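Local coordinates for protein proline dehydrogenase (Bradyrhizobium japonicum USDA 110, PDB 3HAZ) that probably oxidises proline to glutamate in two steps, using an FAD-dependent proline dehydrogenase and an NAD-dependent aldehyde dehydrogenase joined in one chain, at residues A[331-342]-A[388-396]. Sequence-based numbering, arbitrary orientation.
Sequences ARAHDRKLMVRL and PRIFPQFAT. With FAD (flavin-adenine dinucleotide), chain C.
R389 extends alongside the turn that joins helix 320-333 to strand 338-342 and grips it with one nitrogen. Its NH1 meets D335 OD1 at 3.1 Å, a salt bridge that uses the anti lone pair of the carboxylate, and also donates to R336 O; both acceptors lie at the guanidinium edge, near its plane, and together limit its rotation. The R389 chain leaves extended, its CG opposite the backbone N (chi1 -179°), runs past A331 CB, 3.8 Å from R389 CD, and bends at chi3 to bring NH1 to the turn. D335, with positive phi, closes a Schellman motif that ends helix 320-333.

Beyond this clasp the strands run parallel, 25° apart, with six backbone hydrogen bonds. On one face V340 CG2 presses against I390 CG2 at 3.5 Å, and L342 CD2 meets the edge of the F394 ring near its plane, under helix 369-384. On the other, M339 lies alongside F391, its CE 3.8 Å from F391 CD2. Q393 slants across M339; a water bridges M339 O and Q393 OE1, while Q393 NE2 is hydrogen-bonded to E416 and N276.

R341 turns a guanidinium face to the flavin, with FAD C6 3.4 Å above that plane; D280, S237, Q418 and Y443 hold its nitrogens. A395 CB packs 3.6 Å from FAD C8, and T396 OG1 donates to FAD O1P at 2.6 Å. Neighbouring parallel strands placing FAD-contacting residues at their C-terminal ends illustrate the TIM-barrel plan, here in the FAD site of proline dehydrogenase.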
ATOM      1  N   ALA A 331     -46.750  13.268  37.428  1.00 29.88           N
ATOM      2  CA  ALA A 331     -46.909  14.425  38.298  1.00 36.37           C
ATOM      3  C   ALA A 331     -48.307  15.036  38.177  1.00 40.00           C
ATOM      4  O   ALA A 331     -48.944  15.351  39.184  1.00 39.59           O
ATOM      5  CB  ALA A 331     -45.832  15.464  38.006  1.00 35.01           C
ATOM      6  N   ARG A 332     -48.786  15.194  36.946  1.00 33.11           N
ATOM      7  CA  ARG A 332     -50.107  15.779  36.731  1.00 39.79           C
ATOM      8  C   ARG A 332     -51.202  14.855  37.250  1.00 38.47           C
ATOM      9  O   ARG A 332     -52.168  15.307  37.855  1.00 41.71           O
ATOM     10  CB  ARG A 332     -50.346  16.089  35.248  1.00 39.65           C
ATOM     11  CG  ARG A 332     -49.307  17.001  34.611  1.00 48.48           C
ATOM     12  CD  ARG A 332     -49.756  17.480  33.231  1.00 60.01           C
ATOM     13  NE  ARG A 332     -50.562  16.478  32.532  1.00 69.65           N
ATOM     14  CZ  ARG A 332     -50.087  15.615  31.640  1.00 72.22           C
ATOM     15  NH1 ARG A 332     -50.905  14.740  31.064  1.00 72.37           N
ATOM     16  NH2 ARG A 332     -48.798  15.621  31.321  1.00 70.80           N
ATOM     17  N   ALA A 333     -51.042  13.558  37.013  1.00 37.95           N
ATOM     18  CA  ALA A 333     -52.064  12.584  37.383  1.00 36.66           C
ATOM     19  C   ALA A 333     -52.278  12.512  38.892  1.00 36.13           C
ATOM     20  O   ALA A 333     -53.396  12.286  39.363  1.00 35.56           O
ATOM     21  CB  ALA A 333     -51.714  11.209  36.825  1.00 39.50           C
ATOM     22  N   HIS A 334     -51.205  12.691  39.653  1.00 30.29           N
ATOM     23  CA  HIS A 334     -51.319  12.646  41.107  1.00 36.43           C
ATOM     24  C   HIS A 334     -51.299  14.054  41.706  1.00 36.69           C
ATOM     25  O   HIS A 334     -51.278  14.219  42.926  1.00 35.18           O
ATOM     26  CB  HIS A 334     -50.224  11.759  41.715  1.00 31.09           C
ATOM     27  CG  HIS A 334     -50.283  10.330  41.259  1.00 30.61           C
ATOM     28  ND1 HIS A 334     -51.312   9.479  41.607  1.00 26.07           N
ATOM     29  CD2 HIS A 334     -49.442   9.605  40.485  1.00 25.29           C
ATOM     30  CE1 HIS A 334     -51.103   8.294  41.061  1.00 27.48           C
ATOM     31  NE2 HIS A 334     -49.975   8.343  40.376  1.00 27.45           N
ATOM     32  N   ASP A 335     -51.320  15.056  40.829  1.00 33.82           N
ATOM     33  CA  ASP A 335     -51.221  16.462  41.217  1.00 35.64           C
ATOM     34  C   ASP A 335     -50.102  16.705  42.230  1.00 31.11           C
ATOM     35  O   ASP A 335     -50.341  17.198  43.332  1.00 33.10           O
ATOM     36  CB  ASP A 335     -52.560  16.984  41.752  1.00 41.73           C
ATOM     37  CG  ASP A 335     -52.566  18.495  41.925  1.00 47.02           C
ATOM     38  OD1 ASP A 335     -51.745  19.171  41.270  1.00 45.59           O
ATOM     39  OD2 ASP A 335     -53.385  19.006  42.717  1.00 48.22           O
ATOM     40  N   ARG A 336     -48.880  16.359  41.844  1.00 31.37           N
ATOM     41  CA  ARG A 336     -47.722  16.573  42.697  1.00 34.47           C
ATOM     42  C   ARG A 336     -46.718  17.487  42.014  1.00 35.31           C
ATOM     43  O   ARG A 336     -46.717  17.626  40.792  1.00 32.75           O
ATOM     44  CB  ARG A 336     -47.044  15.241  43.045  1.00 30.47           C
ATOM     45  CG  ARG A 336     -47.981  14.172  43.595  1.00 28.36           C
ATOM     46  CD  ARG A 336     -48.394  14.447  45.041  1.00 32.49           C
ATOM     47  NE  ARG A 336     -49.303  13.402  45.509  1.00 33.37           N
ATOM     48  CZ  ARG A 336     -48.909  12.207  45.941  1.00 35.68           C
ATOM     49  NH1 ARG A 336     -49.808  11.313  46.325  1.00 30.52           N
ATOM     50  NH2 ARG A 336     -47.614  11.904  45.992  1.00 17.22           N
ATOM     51  N   LYS A 337     -45.882  18.125  42.825  1.00 35.82           N
ATOM     52  CA  LYS A 337     -44.686  18.794  42.343  1.00 26.39           C
ATOM     53  C   LYS A 337     -43.525  17.837  42.552  1.00 29.18           C
ATOM     54  O   LYS A 337     -43.429  17.191  43.600  1.00 28.83           O
ATOM     55  CB  LYS A 337     -44.428  20.072  43.140  1.00 33.18           C
ATOM     56  CG  LYS A 337     -45.343  21.235  42.806  1.00 39.56           C
ATOM     57  CD  LYS A 337     -44.776  22.523  43.391  1.00 51.59           C
ATOM     58  CE  LYS A 337     -45.412  23.747  42.762  1.00 62.08           C
ATOM     59  NZ  LYS A 337     -44.660  24.986  43.100  1.00 66.70           N
ATOM     60  N   LEU A 338     -42.650  17.740  41.558  1.00 24.30           N
ATOM     61  CA  LEU A 338     -41.500  16.851  41.642  1.00 25.33           C
ATOM     62  C   LEU A 338     -40.210  17.608  41.388  1.00 26.80           C
ATOM     63  O   LEU A 338     -40.182  18.582  40.635  1.00 26.99           O
ATOM     64  CB  LEU A 338     -41.622  15.708  40.626  1.00 29.67           C
ATOM     65  CG  LEU A 338     -42.882  14.841  40.685  1.00 32.70           C
ATOM     66  CD1 LEU A 338     -42.910  13.857  39.518  1.00 26.62           C
ATOM     67  CD2 LEU A 338     -42.977  14.113  42.016  1.00 29.31           C
ATOM     68  N   MET A 339     -39.145  17.157  42.033  1.00 26.94           N
ATOM     69  CA  MET A 339     -37.810  17.640  41.736  1.00 18.60           C
ATOM     70  C   MET A 339     -37.110  16.554  40.922  1.00 27.18           C
ATOM     71  O   MET A 339     -37.001  15.403  41.357  1.00 25.87           O
ATOM     72  CB  MET A 339     -37.067  17.983  43.031  1.00 25.10           C
ATOM     73  CG  MET A 339     -37.743  19.113  43.830  1.00 25.70           C
ATOM     74  SD  MET A 339     -37.124  19.372  45.512  1.00 28.58           S
ATOM     75  CE  MET A 339     -35.613  20.299  45.191  1.00 20.25           C
ATOM     76  N   VAL A 340     -36.676  16.920  39.723  1.00 24.53           N
ATOM     77  CA  VAL A 340     -36.196  15.947  38.754  1.00 17.97           C
ATOM     78  C   VAL A 340     -34.759  16.239  38.349  1.00 18.64           C
ATOM     79  O   VAL A 340     -34.461  17.303  37.812  1.00 27.09           O
ATOM     80  CB  VAL A 340     -37.084  15.957  37.506  1.00 23.57           C
ATOM     81  CG1 VAL A 340     -36.597  14.930  36.503  1.00 24.11           C
ATOM     82  CG2 VAL A 340     -38.533  15.703  37.902  1.00 15.84           C
ATOM     83  N   ARG A 341     -33.872  15.288  38.618  1.00 21.27           N
ATOM     84  CA  ARG A 341     -32.459  15.444  38.305  1.00 19.97           C
ATOM     85  C   ARG A 341     -32.123  14.931  36.916  1.00 25.60           C
ATOM     86  O   ARG A 341     -32.369  13.767  36.596  1.00 26.50           O
ATOM     87  CB  ARG A 341     -31.591  14.703  39.325  1.00 12.91           C
ATOM     88  CG  ARG A 341     -30.100  14.899  39.073  1.00 19.41           C
ATOM     89  CD  ARG A 341     -29.274  13.817  39.743  1.00 14.80           C
ATOM     90  NE  ARG A 341     -29.418  13.844  41.191  1.00 16.75           N
ATOM     91  CZ  ARG A 341     -29.412  12.754  41.947  1.00 19.56           C
ATOM     92  NH1 ARG A 341     -29.278  11.557  41.385  1.00 19.29           N
ATOM     93  NH2 ARG A 341     -29.549  12.860  43.254  1.00 20.29           N
ATOM     94  N   LEU A 342     -31.552  15.802  36.093  1.00 21.75           N
ATOM     95  CA  LEU A 342     -31.089  15.399  34.773  1.00 18.76           C
ATOM     96  C   LEU A 342     -29.582  15.184  34.812  1.00 20.29           C
ATOM     97  O   LEU A 342     -28.830  16.071  35.217  1.00 21.65           O
ATOM     98  CB  LEU A 342     -31.443  16.451  33.722  1.00 14.47           C
ATOM     99  CG  LEU A 342     -31.183  16.051  32.272  1.00 17.32           C
ATOM    100  CD1 LEU A 342     -32.160  14.945  31.830  1.00 15.23           C
ATOM    101  CD2 LEU A 342     -31.271  17.271  31.353  1.00 18.30           C
ATOM    102  N   PRO A 388     -43.747  25.327  36.544  1.00 28.47           N
ATOM    103  CA  PRO A 388     -43.230  25.167  37.909  1.00 33.39           C
ATOM    104  C   PRO A 388     -43.528  23.816  38.553  1.00 36.17           C
ATOM    105  O   PRO A 388     -43.019  23.557  39.643  1.00 34.72           O
ATOM    106  CB  PRO A 388     -43.992  26.248  38.700  1.00 33.47           C
ATOM    107  CG  PRO A 388     -44.999  26.860  37.726  1.00 32.77           C
ATOM    108  CD  PRO A 388     -45.081  25.948  36.553  1.00 33.51           C
ATOM    109  N   ARG A 389     -44.353  22.985  37.927  1.00 38.45           N
ATOM    110  CA  ARG A 389     -44.684  21.695  38.519  1.00 38.82           C
ATOM    111  C   ARG A 389     -43.419  20.860  38.703  1.00 34.04           C
ATOM    112  O   ARG A 389     -43.211  20.246  39.749  1.00 34.35           O
ATOM    113  CB  ARG A 389     -45.698  20.935  37.663  1.00 36.95           C
ATOM    114  CG  ARG A 389     -46.099  19.596  38.258  1.00 40.40           C
ATOM    115  CD  ARG A 389     -47.224  18.931  37.477  1.00 38.09           C
ATOM    116  NE  ARG A 389     -48.430  19.756  37.423  1.00 37.69           N
ATOM    117  CZ  ARG A 389     -49.335  19.841  38.395  1.00 41.24           C
ATOM    118  NH1 ARG A 389     -49.176  19.159  39.522  1.00 38.30           N
ATOM    119  NH2 ARG A 389     -50.401  20.618  38.241  1.00 40.54           N
ATOM    120  N   ILE A 390     -42.584  20.837  37.671  1.00 27.15           N
ATOM    121  CA  ILE A 390     -41.303  20.145  37.730  1.00 29.35           C
ATOM    122  C   ILE A 390     -40.196  21.138  38.089  1.00 33.40           C
ATOM    123  O   ILE A 390     -40.054  22.180  37.446  1.00 28.91           O
ATOM    124  CB  ILE A 390     -40.956  19.467  36.380  1.00 28.13           C
ATOM    125  CG1 ILE A 390     -42.059  18.496  35.952  1.00 29.52           C
ATOM    126  CG2 ILE A 390     -39.604  18.758  36.457  1.00 29.17           C
ATOM    127  CD1 ILE A 390     -42.303  17.357  36.935  1.00 32.93           C
ATOM    128  N   PHE A 391     -39.429  20.816  39.125  1.00 27.48           N
ATOM    129  CA  PHE A 391     -38.252  21.596  39.486  1.00 23.10           C
ATOM    130  C   PHE A 391     -37.015  20.841  38.997  1.00 26.81           C
ATOM    131  O   PHE A 391     -36.610  19.850  39.605  1.00 28.52           O
ATOM    132  CB  PHE A 391     -38.200  21.806  41.004  1.00 23.13           C
ATOM    133  CG  PHE A 391     -37.015  22.616  41.473  1.00 20.73           C
ATOM    134  CD1 PHE A 391     -37.107  24.001  41.598  1.00 17.14           C
ATOM    135  CD2 PHE A 391     -35.819  21.987  41.819  1.00 20.61           C
ATOM    136  CE1 PHE A 391     -36.020  24.751  42.040  1.00 24.06           C
ATOM    137  CE2 PHE A 391     -34.720  22.730  42.262  1.00 22.51           C
ATOM    138  CZ  PHE A 391     -34.820  24.114  42.371  1.00 18.79           C
ATOM    139  N   PRO A 392     -36.428  21.294  37.878  1.00 22.90           N
ATOM    140  CA  PRO A 392     -35.291  20.592  37.272  1.00 21.49           C
ATOM    141  C   PRO A 392     -34.002  20.817  38.048  1.00 23.18           C
ATOM    142  O   PRO A 392     -33.780  21.903  38.585  1.00 20.59           O
ATOM    143  CB  PRO A 392     -35.176  21.225  35.874  1.00 23.79           C
ATOM    144  CG  PRO A 392     -36.435  22.030  35.679  1.00 26.16           C
ATOM    145  CD  PRO A 392     -36.868  22.436  37.061  1.00 17.85           C
ATOM    146  N   GLN A 393     -33.173  19.782  38.103  1.00 21.49           N
ATOM    147  CA  GLN A 393     -31.878  19.838  38.763  1.00 22.40           C
ATOM    148  C   GLN A 393     -30.851  19.292  37.781  1.00 25.24           C
ATOM    149  O   GLN A 393     -30.862  18.108  37.456  1.00 23.97           O
ATOM    150  CB  GLN A 393     -31.882  18.978  40.027  1.00 21.44           C
ATOM    151  CG  GLN A 393     -33.076  19.223  40.954  1.00 24.77           C
ATOM    152  CD  GLN A 393     -33.263  18.101  41.965  1.00 25.85           C
ATOM    153  OE1 GLN A 393     -33.616  16.977  41.606  1.00 30.45           O
ATOM    154  NE2 GLN A 393     -33.021  18.402  43.231  1.00 24.12           N
ATOM    155  N   PHE A 394     -29.974  20.157  37.297  1.00 20.87           N
ATOM    156  CA  PHE A 394     -29.042  19.765  36.254  1.00 19.83           C
ATOM    157  C   PHE A 394     -27.704  19.421  36.880  1.00 22.37           C
ATOM    158  O   PHE A 394     -26.936  20.302  37.247  1.00 16.16           O
ATOM    159  CB  PHE A 394     -28.915  20.878  35.211  1.00 21.28           C
ATOM    160  CG  PHE A 394     -30.237  21.291  34.620  1.00 28.33           C
ATOM    161  CD1 PHE A 394     -30.890  20.472  33.708  1.00 20.94           C
ATOM    162  CD2 PHE A 394     -30.843  22.479  34.998  1.00 28.26           C
ATOM    163  CE1 PHE A 394     -32.117  20.836  33.176  1.00 18.16           C
ATOM    164  CE2 PHE A 394     -32.066  22.852  34.467  1.00 23.69           C
ATOM    165  CZ  PHE A 394     -32.704  22.029  33.552  1.00 21.34           C
ATOM    166  N   ALA A 395     -27.456  18.127  37.033  1.00 16.40           N
ATOM    167  CA  ALA A 395     -26.209  17.645  37.593  1.00 19.64           C
ATOM    168  C   ALA A 395     -25.191  17.474  36.473  1.00 20.69           C
ATOM    169  O   ALA A 395     -25.372  16.646  35.583  1.00 24.27           O
ATOM    170  CB  ALA A 395     -26.436  16.318  38.323  1.00 20.38           C
ATOM    171  N   THR A 396     -24.131  18.271  36.516  1.00 20.58           N
ATOM    172  CA  THR A 396     -23.083  18.215  35.506  1.00 13.76           C
ATOM    173  C   THR A 396     -21.893  19.024  35.982  1.00 15.42           C
ATOM    174  O   THR A 396     -22.055  20.017  36.693  1.00 21.20           O
ATOM    175  CB  THR A 396     -23.569  18.784  34.152  1.00 23.37           C
ATOM    176  OG1 THR A 396     -22.464  18.875  33.244  1.00 20.55           O
ATOM    177  CG2 THR A 396     -24.169  20.172  34.342  1.00 25.91           C
TER
HETATM  178  PA  FAD C2001     -19.019  15.273  30.669  1.00 18.91           P
HETATM  179  O1A FAD C2001     -17.399  15.087  30.559  1.00 21.34           O
HETATM  180  O2A FAD C2001     -19.507  16.422  29.909  1.00 25.24           O
HETATM  181  O5B FAD C2001     -19.735  13.936  30.083  1.00 22.31           O
HETATM  182  C5B FAD C2001     -19.323  12.697  30.586  1.00 24.04           C
HETATM  183  C4B FAD C2001     -20.307  11.606  30.142  1.00 20.13           C
HETATM  184  O4B FAD C2001     -20.868  11.627  28.719  1.00 18.48           O
HETATM  185  C3B FAD C2001     -20.485  10.332  30.708  1.00 19.76           C
HETATM  186  O3B FAD C2001     -20.547  10.216  32.119  1.00 17.71           O
HETATM  187  C2B FAD C2001     -21.515   9.678  29.821  1.00 19.79           C
HETATM  188  O2B FAD C2001     -22.842   9.621  30.309  1.00 18.92           O
HETATM  189  C1B FAD C2001     -21.349  10.319  28.489  1.00 19.68           C
HETATM  190  N9A FAD C2001     -20.450   9.693  27.537  1.00 23.84           N
HETATM  191  C8A FAD C2001     -19.073   9.515  27.636  1.00 22.43           C
HETATM  192  N7A FAD C2001     -18.647   8.922  26.479  1.00 17.56           N
HETATM  193  C5A FAD C2001     -19.779   8.736  25.652  1.00 18.78           C
HETATM  194  C6A FAD C2001     -19.947   8.142  24.280  1.00 19.68           C
HETATM  195  N6A FAD C2001     -18.799   7.615  23.553  1.00 21.45           N
HETATM  196  N1A FAD C2001     -21.136   8.096  23.718  1.00 22.84           N
HETATM  197  C2A FAD C2001     -22.262   8.608  24.392  1.00 18.24           C
HETATM  198  N3A FAD C2001     -22.100   9.177  25.711  1.00 24.31           N
HETATM  199  C4A FAD C2001     -20.860   9.224  26.295  1.00 20.28           C
HETATM  200  N1  FAD C2001     -25.670   9.080  36.526  1.00 17.50           N
HETATM  201  C2  FAD C2001     -26.536   8.014  36.488  1.00 14.53           C
HETATM  202  O2  FAD C2001     -26.437   7.093  35.468  1.00 20.11           O
HETATM  203  N3  FAD C2001     -27.504   7.841  37.535  1.00 23.87           N
HETATM  204  C4  FAD C2001     -27.570   8.735  38.566  1.00 19.21           C
HETATM  205  O4  FAD C2001     -28.558   8.605  39.550  1.00 21.37           O
HETATM  206  C4X FAD C2001     -26.668   9.855  38.606  1.00 17.76           C
HETATM  207  N5  FAD C2001     -26.734  10.847  39.723  1.00 17.46           N
HETATM  208  C5X FAD C2001     -25.832  11.939  39.748  1.00 22.61           C
HETATM  209  C6  FAD C2001     -25.893  12.908  40.852  1.00 20.96           C
HETATM  210  C7  FAD C2001     -24.996  14.000  40.872  1.00 21.13           C
HETATM  211  C7M FAD C2001     -25.053  14.983  42.031  1.00 18.23           C
HETATM  212  C8  FAD C2001     -24.004  14.175  39.785  1.00 25.68           C
HETATM  213  C8M FAD C2001     -23.012  15.350  39.783  1.00 22.32           C
HETATM  214  C9  FAD C2001     -23.950  13.246  38.731  1.00 21.59           C
HETATM  215  C9A FAD C2001     -24.875  12.099  38.708  1.00 22.86           C
HETATM  216  N10 FAD C2001     -24.823  11.126  37.613  1.00 20.92           N
HETATM  217  C10 FAD C2001     -25.745  10.014  37.597  1.00 17.95           C
HETATM  218  C1' FAD C2001     -23.963  11.333  36.404  1.00 19.82           C
HETATM  219  C2' FAD C2001     -22.553  10.689  36.449  1.00 19.73           C
HETATM  220  O2' FAD C2001     -22.222  10.329  37.785  1.00 17.38           O
HETATM  221  C3' FAD C2001     -21.540  11.659  35.819  1.00 20.59           C
HETATM  222  O3' FAD C2001     -21.220  12.695  36.741  1.00 21.57           O
HETATM  223  C4' FAD C2001     -22.061  12.308  34.486  1.00 25.15           C
HETATM  224  O4' FAD C2001     -22.631  11.462  33.548  1.00 20.49           O
HETATM  225  C5' FAD C2001     -21.006  13.251  33.849  1.00 22.17           C
HETATM  226  O5' FAD C2001     -21.584  14.241  33.012  1.00 29.89           O
HETATM  227  P   FAD C2001     -20.801  15.698  32.893  1.00 19.02           P
HETATM  228  O1P FAD C2001     -21.717  16.746  31.975  1.00 29.81           O
HETATM  229  O2P FAD C2001     -20.533  16.225  34.236  1.00 17.83           O
HETATM  230  O3P FAD C2001     -19.328  15.382  32.260  1.00 26.15           O
HETATM  231  O   HOH W   1     -35.019  14.878  43.086  1.00 36.12           O